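PDB 5EWY: putative ADP-Ribosyltransferase Scabin from Streptomyces scabiei 87.22, which probably transfers ADP-ribose from NAD+ to DNA, as a DNA-acting ADP-ribosyltransferase toxin, and here holds a fused-ring inhibitor. Local coordinates for residues A[54-59]-A[94-99]; A[59-64]-A[99-104]. One frame throughout, in Å; residues are numbered along the deposited sequence.

Contact 1 of 2, residues A[54-59]-A[94-99]; sequences DPRVDV and KDVIDG. With 5TQ (4-(8-fluoranyl-6-oxidanylidene-1,3,4,5-tetrahydrobenzo[c][1,6]naphthyridin-2-yl)butanoic acid), chain B.
Val96 sets CG2 against the paired side chains of Asp54 and Arg56. Val96 CG2 does most of the touching: it comes within 3.3 Å of Asp54 OD2 and 3.6 Å of Arg56 NH2. The Val96 side chain meets that of Arg56 at about a right angle. The other methyl turns to the hydrophobic side, where Val96 CG1 lies 4.0 Å from Val57 CB. Ile97 CD1 packs over one face of the Arg56 guanidinium, offset toward its rim. The Asp54 carboxylate meets the edge of that guanidinium, in its plane, through a side-on salt bridge with two nitrogens. Arg56 NE gives to Asp54 OD1 at 3.0 Å and Arg56 NH2 to Asp54 OD2 at 2.9 Å, both nearly straight and on syn lone pairs. A bend at chi3 (-61°) folds the arginine back to reach the carboxylate. Asp54 OD1 also accepts from Arg56 N, closing an Asx turn within a type I beta turn. Asp95 OD1 shapes the facing loop, with an Asx turn through Ile97 N that Asp98 N extends to an Asx motif. No hydrogen bond runs directly between 54-59 and 94-99. Lys94 reaches the inhibitor pocket, its CE 3.2 Å from inhibitor O21.

Contact 2 of 2, residues A[59-64]-A[99-104]; sequences VERITP and GQYDIE
Arg61 lies over one face of the Tyr101 ring. Its CB sits toward the rim of that face, in a CH-pi contact 3.9 Å from the ring centroid. The chain then bends at chi3 (61°), and Tyr101 CE1 comes over the centre of one guanidinium face, 3.6 Å from Arg61 CZ. The two planes are 31° apart, so the guanidinium leans over the ring. Beyond the ring, a single beta bridge pairs Thr63 with Asp102, just before helix 103-108. Asp102 is the N-cap of that helix, with OD2 taking Ser105 N. Arg61 NH1 bonds to Ile97 O, and Tyr101 OH to Val96 O and Asp58 N. Ile103 N gives to Thr63 O at 2.9 Å, while Thr63 N to Tyr101 O is a weak bond. On the buried side, Ile62 CG2 packs 3.6 Å from Ile103 CD1. Helix 145-149 covers Pro64, which follows a cis peptide bond, and Ile103. Gln100 OE1 accepts Asp102 N on an in-plane lone pair. Asp102 CG stands anti to its own N (chi1 -176°), which places the carboxylate beside Thr63. There Thr63 OG1 gives its hydrogen to the anti lone pair of Asp102 OD1, 2.8 Å away.

The two contacts are neighbours along one seam, with centres about 10 Å apart. Both join the loop before strand 75-79 to the chain that runs from helix 83-89 into the start of helix 103-108, and they share Val59 and Gly99. Each is partly buried, with an exposed arginine and a hydrophobic inner side. Contact 1 buries 226 Å² and relies on packing, the hydrogen bonds among its own residues staying within each segment. Contact 2 buries 409 Å² and adds backbone bonds and a Thr63-Asp102 side-chain bond between the segments, at a helix start. Arg61 and Tyr101 tie back to contact 1 through the carbonyls of Ile97 and Val96. Contact 1 alone includes an inhibitor-pocket residue, Lys94.

Contact 1 of 2, residues A[54-59]-A[94-99]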
ATOM      1  N   ASP A  54       2.053   2.102 -12.469  1.00 29.91           N
ATOM      2  CA  ASP A  54       2.680   1.468 -13.626  1.00 31.82           C
ATOM      3  C   ASP A  54       1.650   0.508 -14.202  1.00 35.09           C
ATOM      4  O   ASP A  54       1.524  -0.635 -13.736  1.00 34.41           O
ATOM      5  CB  ASP A  54       3.958   0.731 -13.234  1.00 32.35           C
ATOM      6  CG  ASP A  54       4.764   0.312 -14.435  1.00 36.91           C
ATOM      7  OD1 ASP A  54       4.172   0.163 -15.527  1.00 37.63           O
ATOM      8  OD2 ASP A  54       5.992   0.127 -14.281  1.00 40.48           O
ATOM      9  N   PRO A  55       0.867   0.933 -15.199  1.00 40.96           N
ATOM     10  CA  PRO A  55      -0.199   0.064 -15.713  1.00 42.90           C
ATOM     11  C   PRO A  55       0.305  -1.116 -16.526  1.00 40.35           C
ATOM     12  O   PRO A  55      -0.513  -1.921 -16.988  1.00 44.48           O
ATOM     13  CB  PRO A  55      -1.041   1.020 -16.568  1.00 57.20           C
ATOM     14  CG  PRO A  55      -0.069   2.054 -17.023  1.00 63.07           C
ATOM     15  CD  PRO A  55       0.895   2.237 -15.885  1.00 52.32           C
ATOM     16  N   ARG A  56       1.616  -1.256 -16.721  1.00 38.76           N
ATOM     17  CA  ARG A  56       2.111  -2.427 -17.425  1.00 41.19           C
ATOM     18  C   ARG A  56       1.976  -3.695 -16.600  1.00 37.00           C
ATOM     19  O   ARG A  56       2.259  -4.783 -17.112  1.00 40.58           O
ATOM     20  CB  ARG A  56       3.576  -2.242 -17.814  1.00 39.43           C
ATOM     21  CG  ARG A  56       3.832  -1.058 -18.729  1.00 48.00           C
ATOM     22  CD  ARG A  56       5.323  -0.881 -18.949  1.00 50.58           C
ATOM     23  NE  ARG A  56       6.023  -0.615 -17.695  1.00 49.41           N
ATOM     24  CZ  ARG A  56       7.337  -0.722 -17.532  1.00 46.68           C
ATOM     25  NH1 ARG A  56       8.115  -1.091 -18.548  1.00 49.49           N
ATOM     26  NH2 ARG A  56       7.879  -0.459 -16.356  1.00 41.60           N
ATOM     27  N   VAL A  57       1.563  -3.593 -15.339  1.00 35.07           N
ATOM     28  CA  VAL A  57       1.418  -4.787 -14.524  1.00 38.67           C
ATOM     29  C   VAL A  57       0.440  -5.738 -15.195  1.00 35.97           C
ATOM     30  O   VAL A  57      -0.567  -5.320 -15.783  1.00 39.36           O
ATOM     31  CB  VAL A  57       0.975  -4.417 -13.100  1.00 32.11           C
ATOM     32  CG1 VAL A  57      -0.370  -3.662 -13.109  1.00 32.41           C
ATOM     33  CG2 VAL A  57       0.910  -5.667 -12.237  1.00 33.11           C
ATOM     34  N   ASP A  58       0.735  -7.028 -15.104  1.00 38.53           N
ATOM     35  CA  ASP A  58      -0.050  -8.068 -15.758  1.00 42.92           C
ATOM     36  C   ASP A  58      -0.822  -8.839 -14.691  1.00 38.76           C
ATOM     37  O   ASP A  58      -0.287  -9.760 -14.068  1.00 38.34           O
ATOM     38  CB  ASP A  58       0.856  -8.994 -16.559  1.00 53.02           C
ATOM     39  CG  ASP A  58       0.084 -10.086 -17.264  1.00 56.47           C
ATOM     40  OD1 ASP A  58      -1.165 -10.071 -17.186  1.00 46.58           O
ATOM     41  OD2 ASP A  58       0.727 -10.949 -17.903  1.00 61.56           O
ATOM     42  N   VAL A  59      -2.097  -8.480 -14.525  1.00 35.50           N
ATOM     43  CA  VAL A  59      -2.940  -9.066 -13.484  1.00 36.00           C
ATOM     44  C   VAL A  59      -3.061 -10.573 -13.648  1.00 36.52           C
ATOM     45  O   VAL A  59      -3.237 -11.299 -12.662  1.00 39.18           O
ATOM     46  CB  VAL A  59      -4.315  -8.371 -13.487  1.00 46.70           C
ATOM     47  CG1 VAL A  59      -5.329  -9.142 -12.653  1.00 50.42           C
ATOM     48  CG2 VAL A  59      -4.184  -6.948 -12.974  1.00 52.63           C
ATOM     49  N   LYS A  94       8.950  -2.119  -7.932  1.00 27.39           N
ATOM     50  CA  LYS A  94      10.342  -2.338  -8.320  1.00 27.48           C
ATOM     51  C   LYS A  94      10.464  -2.982  -9.701  1.00 33.32           C
ATOM     52  O   LYS A  94      11.310  -2.565 -10.501  1.00 35.78           O
ATOM     53  CB  LYS A  94      11.063  -3.127  -7.224  1.00 29.74           C
ATOM     54  CG  LYS A  94      11.399  -2.251  -6.024  1.00 55.26           C
ATOM     55  CD  LYS A  94      12.173  -2.968  -4.940  1.00 83.24           C
ATOM     56  CE  LYS A  94      12.573  -1.971  -3.861  1.00 93.33           C
ATOM     57  NZ  LYS A  94      13.425  -2.549  -2.791  1.00 92.63           N
ATOM     58  N   ASP A  95       9.638  -3.986 -10.022  1.00 33.06           N
ATOM     59  CA  ASP A  95       9.769  -4.646 -11.325  1.00 34.92           C
ATOM     60  C   ASP A  95       8.444  -5.281 -11.746  1.00 34.98           C
ATOM     61  O   ASP A  95       8.149  -6.413 -11.354  1.00 34.07           O
ATOM     62  CB  ASP A  95      10.871  -5.692 -11.286  1.00 37.42           C
ATOM     63  CG  ASP A  95      11.220  -6.221 -12.675  1.00 35.92           C
ATOM     64  OD1 ASP A  95      10.520  -5.869 -13.652  1.00 40.93           O
ATOM     65  OD2 ASP A  95      12.200  -6.988 -12.804  1.00 42.00           O
ATOM     66  N   VAL A  96       7.689  -4.577 -12.596  1.00 35.98           N
ATOM     67  CA  VAL A  96       6.450  -5.131 -13.148  1.00 38.62           C
ATOM     68  C   VAL A  96       6.679  -6.108 -14.286  1.00 45.61           C
ATOM     69  O   VAL A  96       5.736  -6.796 -14.697  1.00 43.79           O
ATOM     70  CB  VAL A  96       5.475  -4.072 -13.703  1.00 50.78           C
ATOM     71  CG1 VAL A  96       4.829  -3.290 -12.579  1.00 37.99           C
ATOM     72  CG2 VAL A  96       6.177  -3.124 -14.683  1.00 52.39           C
ATOM     73  N   ILE A  97       7.895  -6.188 -14.824  1.00 42.72           N
ATOM     74  CA  ILE A  97       8.145  -7.028 -15.988  1.00 50.18           C
ATOM     75  C   ILE A  97       8.628  -8.397 -15.533  1.00 52.35           C
ATOM     76  O   ILE A  97       8.029  -9.424 -15.873  1.00 52.16           O
ATOM     77  CB  ILE A  97       9.160  -6.369 -16.937  1.00 45.87           C
ATOM     78  CG1 ILE A  97       8.721  -4.947 -17.303  1.00 46.30           C
ATOM     79  CG2 ILE A  97       9.344  -7.217 -18.188  1.00 53.63           C
ATOM     80  CD1 ILE A  97       7.364  -4.853 -17.965  1.00 49.40           C
ATOM     81  N   ASP A  98       9.714  -8.419 -14.760  1.00 44.66           N
ATOM     82  CA  ASP A  98      10.364  -9.663 -14.364  1.00 42.47           C
ATOM     83  C   ASP A  98      10.329  -9.894 -12.859  1.00 37.50           C
ATOM     84  O   ASP A  98      10.954 -10.842 -12.376  1.00 41.34           O
ATOM     85  CB  ASP A  98      11.806  -9.682 -14.878  1.00 46.96           C
ATOM     86  CG  ASP A  98      11.887  -9.442 -16.368  1.00 59.38           C
ATOM     87  OD1 ASP A  98      11.360 -10.281 -17.128  1.00 54.78           O
ATOM     88  OD2 ASP A  98      12.472  -8.419 -16.783  1.00 65.07           O
ATOM     89  N   GLY A  99       9.601  -9.079 -12.110  1.00 34.99           N
ATOM     90  CA  GLY A  99       9.541  -9.252 -10.679  1.00 32.85           C
ATOM     91  C   GLY A  99       8.749 -10.489 -10.278  1.00 29.62           C
ATOM     92  O   GLY A  99       8.161 -11.203 -11.093  1.00 34.32           O
TER
HETATM   93  N12 5TQ B 301       9.290  -3.156   2.589  1.00 27.46           N
HETATM   94  C13 5TQ B 301       9.528  -1.861   2.797  1.00 35.37           C
HETATM   95  C15 5TQ B 301      10.364  -4.037   2.027  1.00 29.38           C
HETATM   96  C17 5TQ B 301      10.866  -3.412  -0.387  1.00 39.96           C
HETATM   97  C01 5TQ B 301       3.600  -3.157   4.909  1.00 19.58           C
HETATM   98  C02 5TQ B 301       3.321  -4.510   4.770  1.00 19.63           C
HETATM   99  C03 5TQ B 301       4.261  -5.383   4.233  1.00 21.12           C
HETATM  100  C04 5TQ B 301       5.488  -4.891   3.809  1.00 22.44           C
HETATM  101  C05 5TQ B 301       5.807  -3.527   3.957  1.00 20.36           C
HETATM  102  C06 5TQ B 301       4.838  -2.663   4.498  1.00 19.35           C
HETATM  103  C07 5TQ B 301       5.156  -1.251   4.671  1.00 19.41           C
HETATM  104  C08 5TQ B 301       7.077  -2.989   3.532  1.00 20.85           C
HETATM  105  C09 5TQ B 301       7.293  -1.595   3.725  1.00 23.81           C
HETATM  106  N10 5TQ B 301       6.347  -0.782   4.254  1.00 18.61           N
HETATM  107  C11 5TQ B 301       8.128  -3.731   2.975  1.00 25.78           C
HETATM  108  C14 5TQ B 301       8.569  -1.045   3.303  1.00 22.58           C
HETATM  109  C16 5TQ B 301      11.339  -3.389   1.053  1.00 39.05           C
HETATM  110  C18 5TQ B 301       9.975  -2.226  -0.693  1.00 44.55           C
HETATM  111  O19 5TQ B 301       4.310  -0.460   5.166  1.00 17.62           O
HETATM  112  F20 5TQ B 301       2.138  -4.975   5.175  1.00 21.50           F
HETATM  113  O21 5TQ B 301      10.157  -1.581  -1.759  1.00 32.28           O
HETATM  114  O22 5TQ B 301       9.082  -1.904   0.112  1.00 26.11           O

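Contact 2 of 2, residues A[59-64]-A[99-104]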
ATOM      1  N   VAL A  59      -2.097  -8.480 -14.525  1.00 35.50           N
ATOM      2  CA  VAL A  59      -2.940  -9.066 -13.484  1.00 36.00           C
ATOM      3  C   VAL A  59      -3.061 -10.573 -13.648  1.00 36.52           C
ATOM      4  O   VAL A  59      -3.237 -11.299 -12.662  1.00 39.18           O
ATOM      5  CB  VAL A  59      -4.315  -8.371 -13.487  1.00 46.70           C
ATOM      6  CG1 VAL A  59      -5.329  -9.142 -12.653  1.00 50.42           C
ATOM      7  CG2 VAL A  59      -4.184  -6.948 -12.974  1.00 52.63           C
ATOM      8  N   GLU A  60      -2.997 -11.074 -14.880  1.00 39.30           N
ATOM      9  CA  GLU A  60      -3.172 -12.503 -15.083  1.00 40.66           C
ATOM     10  C   GLU A  60      -2.002 -13.314 -14.543  1.00 38.45           C
ATOM     11  O   GLU A  60      -2.134 -14.533 -14.385  1.00 40.00           O
ATOM     12  CB  GLU A  60      -3.409 -12.799 -16.567  1.00 44.97           C
ATOM     13  CG  GLU A  60      -4.764 -12.301 -17.063  1.00 57.86           C
ATOM     14  CD  GLU A  60      -4.975 -12.513 -18.555  1.00 79.43           C
ATOM     15  OE1 GLU A  60      -4.121 -13.158 -19.201  1.00 87.93           O
ATOM     16  OE2 GLU A  60      -5.997 -12.027 -19.083  1.00 84.16           O
ATOM     17  N   ARG A  61      -0.874 -12.672 -14.249  1.00 35.69           N
ATOM     18  CA  ARG A  61       0.289 -13.363 -13.717  1.00 38.40           C
ATOM     19  C   ARG A  61       0.310 -13.419 -12.199  1.00 34.89           C
ATOM     20  O   ARG A  61       1.198 -14.061 -11.632  1.00 36.20           O
ATOM     21  CB  ARG A  61       1.569 -12.689 -14.211  1.00 39.34           C
ATOM     22  CG  ARG A  61       1.834 -12.941 -15.689  1.00 42.74           C
ATOM     23  CD  ARG A  61       3.021 -12.143 -16.189  1.00 48.46           C
ATOM     24  NE  ARG A  61       4.256 -12.484 -15.488  1.00 46.52           N
ATOM     25  CZ  ARG A  61       5.362 -11.745 -15.528  1.00 45.54           C
ATOM     26  NH1 ARG A  61       5.386 -10.616 -16.229  1.00 49.31           N
ATOM     27  NH2 ARG A  61       6.439 -12.123 -14.855  1.00 48.18           N
ATOM     28  N   ILE A  62      -0.640 -12.775 -11.528  1.00 31.74           N
ATOM     29  CA  ILE A  62      -0.685 -12.833 -10.074  1.00 29.89           C
ATOM     30  C   ILE A  62      -1.000 -14.256  -9.646  1.00 36.10           C
ATOM     31  O   ILE A  62      -1.924 -14.890 -10.175  1.00 37.15           O
ATOM     32  CB  ILE A  62      -1.732 -11.854  -9.522  1.00 29.51           C
ATOM     33  CG1 ILE A  62      -1.370 -10.413  -9.874  1.00 30.05           C
ATOM     34  CG2 ILE A  62      -1.863 -12.016  -8.021  1.00 29.60           C
ATOM     35  CD1 ILE A  62      -2.512  -9.443  -9.657  1.00 31.53           C
ATOM     36  N   THR A  63      -0.225 -14.767  -8.696  1.00 34.98           N
ATOM     37  CA  THR A  63      -0.505 -16.059  -8.093  1.00 31.09           C
ATOM     38  C   THR A  63      -0.398 -15.932  -6.583  1.00 29.70           C
ATOM     39  O   THR A  63       0.354 -15.100  -6.086  1.00 30.44           O
ATOM     40  CB  THR A  63       0.457 -17.179  -8.597  1.00 34.48           C
ATOM     41  OG1 THR A  63       1.826 -16.828  -8.339  1.00 35.09           O
ATOM     42  CG2 THR A  63       0.280 -17.404 -10.078  1.00 41.58           C
ATOM     43  N   PRO A  64      -1.191 -16.709  -5.839  1.00 32.81           N
ATOM     44  CA  PRO A  64      -2.338 -17.472  -6.321  1.00 34.65           C
ATOM     45  C   PRO A  64      -3.460 -16.520  -6.723  1.00 32.21           C
ATOM     46  O   PRO A  64      -3.253 -15.306  -6.693  1.00 33.17           O
ATOM     47  CB  PRO A  64      -2.738 -18.313  -5.107  1.00 41.24           C
ATOM     48  CG  PRO A  64      -2.268 -17.552  -3.948  1.00 41.17           C
ATOM     49  CD  PRO A  64      -1.028 -16.822  -4.377  1.00 36.97           C
ATOM     50  N   GLY A  99       9.601  -9.079 -12.110  1.00 34.99           N
ATOM     51  CA  GLY A  99       9.541  -9.252 -10.679  1.00 32.85           C
ATOM     52  C   GLY A  99       8.749 -10.489 -10.278  1.00 29.62           C
ATOM     53  O   GLY A  99       8.161 -11.203 -11.093  1.00 34.32           O
ATOM     54  N   GLN A 100       8.731 -10.723  -8.969  1.00 28.36           N
ATOM     55  CA  GLN A 100       8.085 -11.888  -8.371  1.00 28.44           C
ATOM     56  C   GLN A 100       6.581 -11.633  -8.276  1.00 26.42           C
ATOM     57  O   GLN A 100       6.126 -10.911  -7.390  1.00 26.76           O
ATOM     58  CB  GLN A 100       8.673 -12.107  -6.976  1.00 28.93           C
ATOM     59  CG  GLN A 100       8.073 -13.260  -6.193  1.00 26.43           C
ATOM     60  CD  GLN A 100       8.156 -14.559  -6.953  1.00 30.08           C
ATOM     61  OE1 GLN A 100       7.212 -14.980  -7.622  1.00 31.92           O
ATOM     62  NE2 GLN A 100       9.318 -15.191  -6.893  1.00 32.04           N
ATOM     63  N   TYR A 101       5.811 -12.264  -9.163  1.00 30.08           N
ATOM     64  CA  TYR A 101       4.358 -12.144  -9.133  1.00 29.55           C
ATOM     65  C   TYR A 101       3.706 -13.068  -8.119  1.00 29.97           C
ATOM     66  O   TYR A 101       2.519 -12.899  -7.828  1.00 29.64           O
ATOM     67  CB  TYR A 101       3.771 -12.423 -10.525  1.00 30.65           C
ATOM     68  CG  TYR A 101       3.665 -11.190 -11.387  1.00 33.57           C
ATOM     69  CD1 TYR A 101       4.776 -10.677 -12.029  1.00 32.28           C
ATOM     70  CD2 TYR A 101       2.457 -10.525 -11.535  1.00 32.86           C
ATOM     71  CE1 TYR A 101       4.686  -9.542 -12.820  1.00 33.01           C
ATOM     72  CE2 TYR A 101       2.359  -9.392 -12.319  1.00 31.34           C
ATOM     73  CZ  TYR A 101       3.478  -8.903 -12.955  1.00 35.60           C
ATOM     74  OH  TYR A 101       3.400  -7.776 -13.744  1.00 34.25           O
ATOM     75  N   ASP A 102       4.427 -14.043  -7.568  1.00 27.30           N
ATOM     76  CA  ASP A 102       3.819 -14.904  -6.561  1.00 27.11           C
ATOM     77  C   ASP A 102       3.799 -14.192  -5.215  1.00 27.04           C
ATOM     78  O   ASP A 102       4.847 -13.801  -4.688  1.00 28.65           O
ATOM     79  CB  ASP A 102       4.513 -16.249  -6.424  1.00 31.67           C
ATOM     80  CG  ASP A 102       3.781 -17.146  -5.448  1.00 37.20           C
ATOM     81  OD1 ASP A 102       2.698 -17.657  -5.815  1.00 35.02           O
ATOM     82  OD2 ASP A 102       4.260 -17.311  -4.309  1.00 35.32           O
ATOM     83  N   ILE A 103       2.601 -14.046  -4.656  1.00 26.36           N
ATOM     84  CA  ILE A 103       2.430 -13.220  -3.465  1.00 26.17           C
ATOM     85  C   ILE A 103       3.103 -13.855  -2.260  1.00 27.13           C
ATOM     86  O   ILE A 103       3.776 -13.171  -1.478  1.00 26.17           O
ATOM     87  CB  ILE A 103       0.940 -12.958  -3.223  1.00 28.78           C
ATOM     88  CG1 ILE A 103       0.441 -11.942  -4.254  1.00 36.44           C
ATOM     89  CG2 ILE A 103       0.699 -12.440  -1.797  1.00 28.08           C
ATOM     90  CD1 ILE A 103      -0.988 -12.031  -4.501  1.00 34.02           C
ATOM     91  N   GLU A 104       2.907 -15.164  -2.069  1.00 29.58           N
ATOM     92  CA  GLU A 104       3.525 -15.835  -0.932  1.00 30.31           C
ATOM     93  C   GLU A 104       5.044 -15.701  -0.984  1.00 28.01           C
ATOM     94  O   GLU A 104       5.688 -15.435   0.038  1.00 28.78           O
ATOM     95  CB  GLU A 104       3.107 -17.308  -0.923  1.00 34.97           C
ATOM     96  CG  GLU A 104       3.271 -17.995   0.404  1.00 38.37           C
ATOM     97  CD  GLU A 104       2.916 -19.466   0.358  1.00 32.26           C
ATOM     98  OE1 GLU A 104       2.662 -20.031  -0.745  1.00 33.52           O
ATOM     99  OE2 GLU A 104       2.901 -20.077   1.447  1.00 42.13           O
TER